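Serine-threonine phosphatase 2C (Toxoplasma gondii, PDB 2I44) probably removes phosphate groups from phosphoserine and phosphothreonine of proteins, as a member of the metal-dependent PP2C family, and binds calcium ions. Local coordinates at residues 100-105 with 145-150; 20-25 with 316-321. All coordinates share one frame; numbering follows the deposited sequence.

Both contacts belong to the alpha-beta-beta-alpha sandwich of the PP2C fold, two antiparallel sheets faced by helices, and both lie away from the calcium sites. Contact 2 pairs strand 22-29 with strand 313-320 in one sheet, joining the two ends of the chain across 290 intervening residues. Contact 1 falls within that long span and sets helix 98-130 on the hairpin of strands 137-146 and 149-155, part of the other sheet. The centres of contact 1 and contact 2 are about 18 Å apart. The two still touch, L145 CD2 of contact 1 packing on F22 CD2 of contact 2 at 3.9 Å. Together they run from an outer helix through one sheet to the other.

Contact 1 (100-105 with 145-150); sequences EVDEKL and LAKGFV
K147 and F149 reach the helix by different torsions. In K147 CG stands anti to the backbone N (chi1 -164°) and the chain beyond it is fully extended, which carries NZ across the flank of V101 at about a right angle. F149 instead has CG beside its own backbone N (chi1 -73°), and its ring lies against D102 at the CE2 and CZ end and against L105, one helical turn on, at CD2.

The end of the lysine lies against a branched aliphatic side chain: K147 NZ is 3.3 Å from V101 CG1, and K147 CD is 3.9 Å from the same methyl. The D102 carboxylate is close but does not bond to it, D102 OD1 being 4.0 Å from K147 NZ. L105 CD2 approaches F149 CD2 obliquely at 3.6 Å, and the same methyl also faces K147 CB at 4.0 Å. The backbone O of D102 sits 3.7 Å from F149 CZ, on the same side of the ring plane as L105 CD2, and D102 CG is 3.9 Å from F149 CE2; the carboxylate plane is turned 74° from the ring.

The strands are joined by a type I' turn from A146 to F149, with backbone bonds in both directions between these two residues. This tight two-residue hairpin places K147 and F149 toward the helix, and V251 of the adjoining strand also packs on the F149 ring. L105 reaches V88 of helix 83-92 as well.

No hydrogen bond crosses between helix and hairpin; contact of L105 with the F149 ring, and of V101 with the aliphatic chain and end of K147, carries the interface. The D102 carboxylate, with K147 at non-bonding distance and R253 in a long, weak ion pair, would probably add a modest electrostatic attraction.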
ATOM      1  N   GLU A 100     -19.636 -22.416  -3.712  1.00 35.31           N
ATOM      2  CA  GLU A 100     -19.019 -22.154  -5.005  1.00 35.43           C
ATOM      3  C   GLU A 100     -18.416 -20.752  -5.064  1.00 33.99           C
ATOM      4  O   GLU A 100     -17.326 -20.557  -5.605  1.00 33.41           O
ATOM      5  CB  GLU A 100     -20.058 -22.329  -6.108  1.00 35.51           C
ATOM      6  CG  GLU A 100     -19.483 -22.815  -7.418  1.00 38.35           C
ATOM      7  CD  GLU A 100     -20.563 -23.169  -8.422  1.00 41.95           C
ATOM      8  OE1 GLU A 100     -21.472 -23.951  -8.059  1.00 42.65           O
ATOM      9  OE2 GLU A 100     -20.506 -22.672  -9.570  1.00 42.51           O
ATOM     10  N   VAL A 101     -19.130 -19.779  -4.511  1.00 33.68           N
ATOM     11  CA  VAL A 101     -18.643 -18.409  -4.485  1.00 33.11           C
ATOM     12  C   VAL A 101     -17.318 -18.419  -3.741  1.00 33.77           C
ATOM     13  O   VAL A 101     -16.264 -18.149  -4.317  1.00 34.57           O
ATOM     14  CB  VAL A 101     -19.616 -17.476  -3.739  1.00 31.38           C
ATOM     15  CG1 VAL A 101     -18.973 -16.106  -3.542  1.00 31.07           C
ATOM     16  CG2 VAL A 101     -20.905 -17.336  -4.524  1.00 29.65           C
ATOM     17  N   ASP A 102     -17.386 -18.757  -2.459  1.00 34.65           N
ATOM     18  CA  ASP A 102     -16.208 -18.808  -1.605  1.00 34.96           C
ATOM     19  C   ASP A 102     -15.058 -19.602  -2.199  1.00 35.10           C
ATOM     20  O   ASP A 102     -13.917 -19.470  -1.766  1.00 36.37           O
ATOM     21  CB  ASP A 102     -16.583 -19.383  -0.241  1.00 34.10           C
ATOM     22  CG  ASP A 102     -17.315 -18.381   0.620  1.00 35.18           C
ATOM     23  OD1 ASP A 102     -18.068 -17.554   0.064  1.00 33.65           O
ATOM     24  OD2 ASP A 102     -17.144 -18.424   1.854  1.00 37.64           O
ATOM     25  N   GLU A 103     -15.349 -20.423  -3.199  1.00 35.55           N
ATOM     26  CA  GLU A 103     -14.304 -21.216  -3.818  1.00 33.84           C
ATOM     27  C   GLU A 103     -13.688 -20.526  -5.024  1.00 33.03           C
ATOM     28  O   GLU A 103     -12.509 -20.712  -5.315  1.00 32.79           O
ATOM     29  CB  GLU A 103     -14.858 -22.578  -4.227  1.00 36.86           C
ATOM     30  CG  GLU A 103     -13.846 -23.468  -4.915  1.00 39.98           C
ATOM     31  CD  GLU A 103     -14.298 -24.914  -4.973  1.00 44.16           C
ATOM     32  OE1 GLU A 103     -15.444 -25.163  -5.410  1.00 46.42           O
ATOM     33  OE2 GLU A 103     -13.506 -25.801  -4.581  1.00 45.43           O
ATOM     34  N   LYS A 104     -14.481 -19.720  -5.721  1.00 31.68           N
ATOM     35  CA  LYS A 104     -13.990 -19.037  -6.913  1.00 30.95           C
ATOM     36  C   LYS A 104     -13.641 -17.565  -6.680  1.00 29.78           C
ATOM     37  O   LYS A 104     -12.785 -17.008  -7.367  1.00 29.87           O
ATOM     38  CB  LYS A 104     -15.032 -19.152  -8.031  1.00 32.65           C
ATOM     39  CG  LYS A 104     -15.478 -20.594  -8.283  1.00 35.11           C
ATOM     40  CD  LYS A 104     -16.530 -20.699  -9.381  1.00 37.77           C
ATOM     41  CE  LYS A 104     -15.928 -20.455 -10.754  1.00 39.29           C
ATOM     42  NZ  LYS A 104     -16.960 -20.526 -11.833  1.00 42.89           N
ATOM     43  N   LEU A 105     -14.297 -16.952  -5.701  1.00 28.16           N
ATOM     44  CA  LEU A 105     -14.089 -15.542  -5.382  1.00 28.60           C
ATOM     45  C   LEU A 105     -12.629 -15.151  -5.144  1.00 28.01           C
ATOM     46  O   LEU A 105     -12.188 -14.108  -5.619  1.00 29.90           O
ATOM     47  CB  LEU A 105     -14.946 -15.148  -4.170  1.00 26.19           C
ATOM     48  CG  LEU A 105     -15.076 -13.654  -3.837  1.00 28.04           C
ATOM     49  CD1 LEU A 105     -15.588 -12.892  -5.049  1.00 26.57           C
ATOM     50  CD2 LEU A 105     -16.023 -13.464  -2.667  1.00 26.30           C
ATOM     51  N   LEU A 145     -11.763  -5.546   0.432  1.00 18.39           N
ATOM     52  CA  LEU A 145     -12.671  -6.328   1.257  1.00 21.14           C
ATOM     53  C   LEU A 145     -13.893  -6.666   0.409  1.00 22.90           C
ATOM     54  O   LEU A 145     -14.504  -5.777  -0.180  1.00 23.38           O
ATOM     55  CB  LEU A 145     -13.113  -5.525   2.483  1.00 19.23           C
ATOM     56  CG  LEU A 145     -14.236  -6.158   3.314  1.00 20.73           C
ATOM     57  CD1 LEU A 145     -13.720  -7.412   4.003  1.00 21.20           C
ATOM     58  CD2 LEU A 145     -14.745  -5.160   4.347  1.00 16.44           C
ATOM     59  N   ALA A 146     -14.240  -7.949   0.340  1.00 24.13           N
ATOM     60  CA  ALA A 146     -15.395  -8.387  -0.438  1.00 23.84           C
ATOM     61  C   ALA A 146     -15.917  -9.718   0.090  1.00 24.56           C
ATOM     62  O   ALA A 146     -15.215 -10.734   0.054  1.00 24.51           O
ATOM     63  CB  ALA A 146     -15.019  -8.524  -1.909  1.00 21.58           C
ATOM     64  N   LYS A 147     -17.152  -9.694   0.585  1.00 25.65           N
ATOM     65  CA  LYS A 147     -17.829 -10.870   1.122  1.00 25.02           C
ATOM     66  C   LYS A 147     -16.932 -11.767   1.978  1.00 25.32           C
ATOM     67  O   LYS A 147     -16.730 -12.941   1.665  1.00 23.10           O
ATOM     68  CB  LYS A 147     -18.434 -11.695  -0.021  1.00 26.82           C
ATOM     69  CG  LYS A 147     -19.469 -12.721   0.432  1.00 28.63           C
ATOM     70  CD  LYS A 147     -19.923 -13.615  -0.715  1.00 32.22           C
ATOM     71  CE  LYS A 147     -20.959 -14.633  -0.246  1.00 36.15           C
ATOM     72  NZ  LYS A 147     -21.331 -15.614  -1.310  1.00 39.59           N
ATOM     73  N   GLY A 148     -16.386 -11.206   3.051  1.00 24.84           N
ATOM     74  CA  GLY A 148     -15.549 -11.990   3.942  1.00 26.27           C
ATOM     75  C   GLY A 148     -14.119 -12.253   3.512  1.00 27.38           C
ATOM     76  O   GLY A 148     -13.375 -12.915   4.232  1.00 27.98           O
ATOM     77  N   PHE A 149     -13.726 -11.745   2.349  1.00 26.57           N
ATOM     78  CA  PHE A 149     -12.365 -11.939   1.867  1.00 25.37           C
ATOM     79  C   PHE A 149     -11.645 -10.611   1.726  1.00 24.21           C
ATOM     80  O   PHE A 149     -12.252  -9.595   1.383  1.00 24.51           O
ATOM     81  CB  PHE A 149     -12.366 -12.635   0.506  1.00 25.83           C
ATOM     82  CG  PHE A 149     -12.733 -14.089   0.565  1.00 28.90           C
ATOM     83  CD1 PHE A 149     -11.835 -15.025   1.068  1.00 28.75           C
ATOM     84  CD2 PHE A 149     -13.983 -14.522   0.134  1.00 30.94           C
ATOM     85  CE1 PHE A 149     -12.178 -16.374   1.144  1.00 31.26           C
ATOM     86  CE2 PHE A 149     -14.341 -15.869   0.204  1.00 31.60           C
ATOM     87  CZ  PHE A 149     -13.437 -16.799   0.712  1.00 31.51           C
ATOM     88  N   VAL A 150     -10.348 -10.622   2.006  1.00 21.90           N
ATOM     89  CA  VAL A 150      -9.539  -9.429   1.862  1.00 21.44           C
ATOM     90  C   VAL A 150      -8.401  -9.770   0.920  1.00 20.38           C
ATOM     91  O   VAL A 150      -7.569 -10.629   1.218  1.00 16.40           O
ATOM     92  CB  VAL A 150      -8.963  -8.947   3.205  1.00 23.06           C
ATOM     93  CG1 VAL A 150      -8.053  -7.743   2.975  1.00 21.86           C
ATOM     94  CG2 VAL A 150     -10.093  -8.564   4.133  1.00 22.24           C
TER

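Contact 2 (20-25 with 316-321); sequences PAFDAA and MTVFFK
K321, just past the end of strand 313-320, reaches back to the carboxylate of D23, which itself lies within the strand pairing. In K321 CG lies anti to the carbonyl carbon and the chain bends at chi3 (-72°), which together bring K321 NZ to D23 OD1 at 2.7 Å. The ammonium takes the syn side of the carboxylate but lies 29° out of its plane, and the same NZ also bonds to Y19 O. D23 spends its other oxygen, OD2, on a salt bridge with R285, so both carboxylate oxygens are engaged by basic groups, which would probably favour the charged form.

Between the backbones the pairing is regular. D23 and F319 form one hydrogen-bonded pair, F319 N giving a nearly straight bond to D23 O at 2.9 Å; A25 and T317 form the next. K321 N adds only a weak bond to A21 O.

F22 and V318 share one face with A24 and F320. F22 CG sits between its own backbone N and carbonyl carbon (chi1 62°), and the ring's CD1 comes to 4.0 Å from V318 CG1, while F22 CB lies 3.9 Å from that methyl. Across the other face, T317 OG1 sits 3.3 Å from A25 CB, and the F319 ring presents its edge to D23 O.

Strand 313-320 is central here, flanked by strand 22-29 and strand 258-264. The face with T317 and F319 lies under helix 291-305, where T317 meets A292 and L295; the face with F22 and V318 packs on strand 53-62 of the second sheet, F22 meeting F56 edge-to-face.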
ATOM      1  N   PRO A  20     -20.936  -0.602   8.026  1.00 28.58           N
ATOM      2  CA  PRO A  20     -21.561  -1.913   8.211  1.00 28.54           C
ATOM      3  C   PRO A  20     -20.625  -3.063   8.595  1.00 28.84           C
ATOM      4  O   PRO A  20     -20.864  -3.753   9.589  1.00 28.23           O
ATOM      5  CB  PRO A  20     -22.262  -2.136   6.876  1.00 29.36           C
ATOM      6  CG  PRO A  20     -22.720  -0.756   6.533  1.00 29.24           C
ATOM      7  CD  PRO A  20     -21.493   0.079   6.843  1.00 29.77           C
ATOM      8  N   ALA A  21     -19.557  -3.259   7.829  1.00 27.44           N
ATOM      9  CA  ALA A  21     -18.638  -4.359   8.105  1.00 27.08           C
ATOM     10  C   ALA A  21     -17.330  -3.993   8.802  1.00 26.20           C
ATOM     11  O   ALA A  21     -16.482  -4.863   8.997  1.00 27.95           O
ATOM     12  CB  ALA A  21     -18.329  -5.110   6.805  1.00 26.69           C
ATOM     13  N   PHE A  22     -17.162  -2.736   9.199  1.00 23.19           N
ATOM     14  CA  PHE A  22     -15.911  -2.342   9.844  1.00 23.32           C
ATOM     15  C   PHE A  22     -15.919  -0.891  10.283  1.00 22.64           C
ATOM     16  O   PHE A  22     -16.723  -0.094   9.804  1.00 24.04           O
ATOM     17  CB  PHE A  22     -14.769  -2.515   8.848  1.00 20.75           C
ATOM     18  CG  PHE A  22     -14.918  -1.643   7.633  1.00 21.45           C
ATOM     19  CD1 PHE A  22     -14.397  -0.345   7.614  1.00 20.48           C
ATOM     20  CD2 PHE A  22     -15.641  -2.090   6.533  1.00 20.12           C
ATOM     21  CE1 PHE A  22     -14.601   0.491   6.516  1.00 20.61           C
ATOM     22  CE2 PHE A  22     -15.851  -1.259   5.427  1.00 21.31           C
ATOM     23  CZ  PHE A  22     -15.329   0.032   5.420  1.00 18.45           C
ATOM     24  N   ASP A  23     -15.004  -0.549  11.185  1.00 22.85           N
ATOM     25  CA  ASP A  23     -14.854   0.827  11.637  1.00 22.87           C
ATOM     26  C   ASP A  23     -13.485   1.247  11.114  1.00 23.33           C
ATOM     27  O   ASP A  23     -12.541   0.450  11.113  1.00 22.69           O
ATOM     28  CB  ASP A  23     -14.890   0.920  13.162  1.00 26.57           C
ATOM     29  CG  ASP A  23     -16.171   0.360  13.745  1.00 30.66           C
ATOM     30  OD1 ASP A  23     -17.230   0.516  13.099  1.00 30.24           O
ATOM     31  OD2 ASP A  23     -16.121  -0.229  14.848  1.00 34.21           O
ATOM     32  N   ALA A  24     -13.369   2.482  10.648  1.00 21.95           N
ATOM     33  CA  ALA A  24     -12.099   2.926  10.110  1.00 20.81           C
ATOM     34  C   ALA A  24     -11.685   4.301  10.576  1.00 21.19           C
ATOM     35  O   ALA A  24     -12.513   5.128  10.960  1.00 22.28           O
ATOM     36  CB  ALA A  24     -12.142   2.886   8.590  1.00 22.51           C
ATOM     37  N   ALA A  25     -10.380   4.530  10.536  1.00 19.18           N
ATOM     38  CA  ALA A  25      -9.798   5.801  10.931  1.00 19.06           C
ATOM     39  C   ALA A  25      -8.556   5.996  10.080  1.00 19.37           C
ATOM     40  O   ALA A  25      -7.888   5.026   9.721  1.00 18.50           O
ATOM     41  CB  ALA A  25      -9.425   5.776  12.404  1.00 19.10           C
HETATM   42  N   MSE A 316      -3.776   3.914   8.572  1.00 17.01           N
HETATM   43  CA  MSE A 316      -5.187   3.695   8.301  1.00 19.63           C
HETATM   44  C   MSE A 316      -5.525   2.439   9.093  1.00 19.02           C
HETATM   45  O   MSE A 316      -4.952   1.380   8.849  1.00 19.12           O
HETATM   46  CB  MSE A 316      -5.413   3.456   6.797  1.00 20.94           C
HETATM   47  CG  MSE A 316      -6.875   3.256   6.385  1.00 25.03           C
HETATM   48 SE   MSE A 316      -7.102   2.896   4.473  1.00 36.08          SE
HETATM   49  CE  MSE A 316      -7.024   4.712   3.829  1.00 25.35           C
ATOM     50  N   THR A 317      -6.432   2.567  10.057  1.00 19.20           N
ATOM     51  CA  THR A 317      -6.834   1.440  10.888  1.00 19.37           C
ATOM     52  C   THR A 317      -8.229   0.937  10.530  1.00 19.88           C
ATOM     53  O   THR A 317      -9.159   1.721  10.369  1.00 19.44           O
ATOM     54  CB  THR A 317      -6.808   1.821  12.389  1.00 21.51           C
ATOM     55  OG1 THR A 317      -7.511   3.055  12.592  1.00 19.35           O
ATOM     56  CG2 THR A 317      -5.373   1.978  12.874  1.00 20.66           C
ATOM     57  N   VAL A 318      -8.364  -0.379  10.405  1.00 19.44           N
ATOM     58  CA  VAL A 318      -9.639  -0.990  10.061  1.00 21.11           C
ATOM     59  C   VAL A 318      -9.975  -2.082  11.076  1.00 22.35           C
ATOM     60  O   VAL A 318      -9.241  -3.055  11.217  1.00 21.71           O
ATOM     61  CB  VAL A 318      -9.588  -1.618   8.645  1.00 20.97           C
ATOM     62  CG1 VAL A 318     -10.943  -2.209   8.284  1.00 21.61           C
ATOM     63  CG2 VAL A 318      -9.165  -0.566   7.622  1.00 20.08           C
ATOM     64  N   PHE A 319     -11.082  -1.912  11.788  1.00 23.47           N
ATOM     65  CA  PHE A 319     -11.497  -2.898  12.782  1.00 24.09           C
ATOM     66  C   PHE A 319     -12.701  -3.660  12.248  1.00 25.64           C
ATOM     67  O   PHE A 319     -13.759  -3.080  12.008  1.00 25.76           O
ATOM     68  CB  PHE A 319     -11.855  -2.207  14.104  1.00 24.06           C
ATOM     69  CG  PHE A 319     -10.682  -1.554  14.788  1.00 23.91           C
ATOM     70  CD1 PHE A 319      -9.927  -2.253  15.727  1.00 23.83           C
ATOM     71  CD2 PHE A 319     -10.319  -0.248  14.474  1.00 23.80           C
ATOM     72  CE1 PHE A 319      -8.829  -1.662  16.343  1.00 25.90           C
ATOM     73  CE2 PHE A 319      -9.220   0.356  15.087  1.00 26.16           C
ATOM     74  CZ  PHE A 319      -8.474  -0.351  16.021  1.00 26.50           C
ATOM     75  N   PHE A 320     -12.526  -4.961  12.055  1.00 25.04           N
ATOM     76  CA  PHE A 320     -13.582  -5.808  11.537  1.00 27.28           C
ATOM     77  C   PHE A 320     -14.711  -5.973  12.551  1.00 29.55           C
ATOM     78  O   PHE A 320     -14.521  -5.772  13.749  1.00 29.53           O
ATOM     79  CB  PHE A 320     -13.001  -7.174  11.173  1.00 25.69           C
ATOM     80  CG  PHE A 320     -11.894  -7.106  10.157  1.00 26.21           C
ATOM     81  CD1 PHE A 320     -12.158  -6.719   8.843  1.00 24.36           C
ATOM     82  CD2 PHE A 320     -10.584  -7.410  10.516  1.00 25.49           C
ATOM     83  CE1 PHE A 320     -11.133  -6.634   7.901  1.00 25.78           C
ATOM     84  CE2 PHE A 320      -9.548  -7.329   9.580  1.00 25.45           C
ATOM     85  CZ  PHE A 320      -9.825  -6.938   8.268  1.00 25.16           C
ATOM     86  N   LYS A 321     -15.890  -6.332  12.060  1.00 32.90           N
ATOM     87  CA  LYS A 321     -17.044  -6.537  12.926  1.00 33.93           C
ATOM     88  C   LYS A 321     -17.800  -7.779  12.480  1.00 35.92           C
ATOM     89  O   LYS A 321     -17.496  -8.278  11.375  1.00 38.01           O
ATOM     90  CB  LYS A 321     -17.971  -5.320  12.876  1.00 33.46           C
ATOM     91  CG  LYS A 321     -17.412  -4.105  13.598  1.00 34.92           C
ATOM     92  CD  LYS A 321     -18.396  -2.944  13.649  1.00 33.07           C
ATOM     93  CE  LYS A 321     -18.565  -2.276  12.296  1.00 32.69           C
ATOM     94  NZ  LYS A 321     -19.379  -1.028  12.425  1.00 33.69           N
TER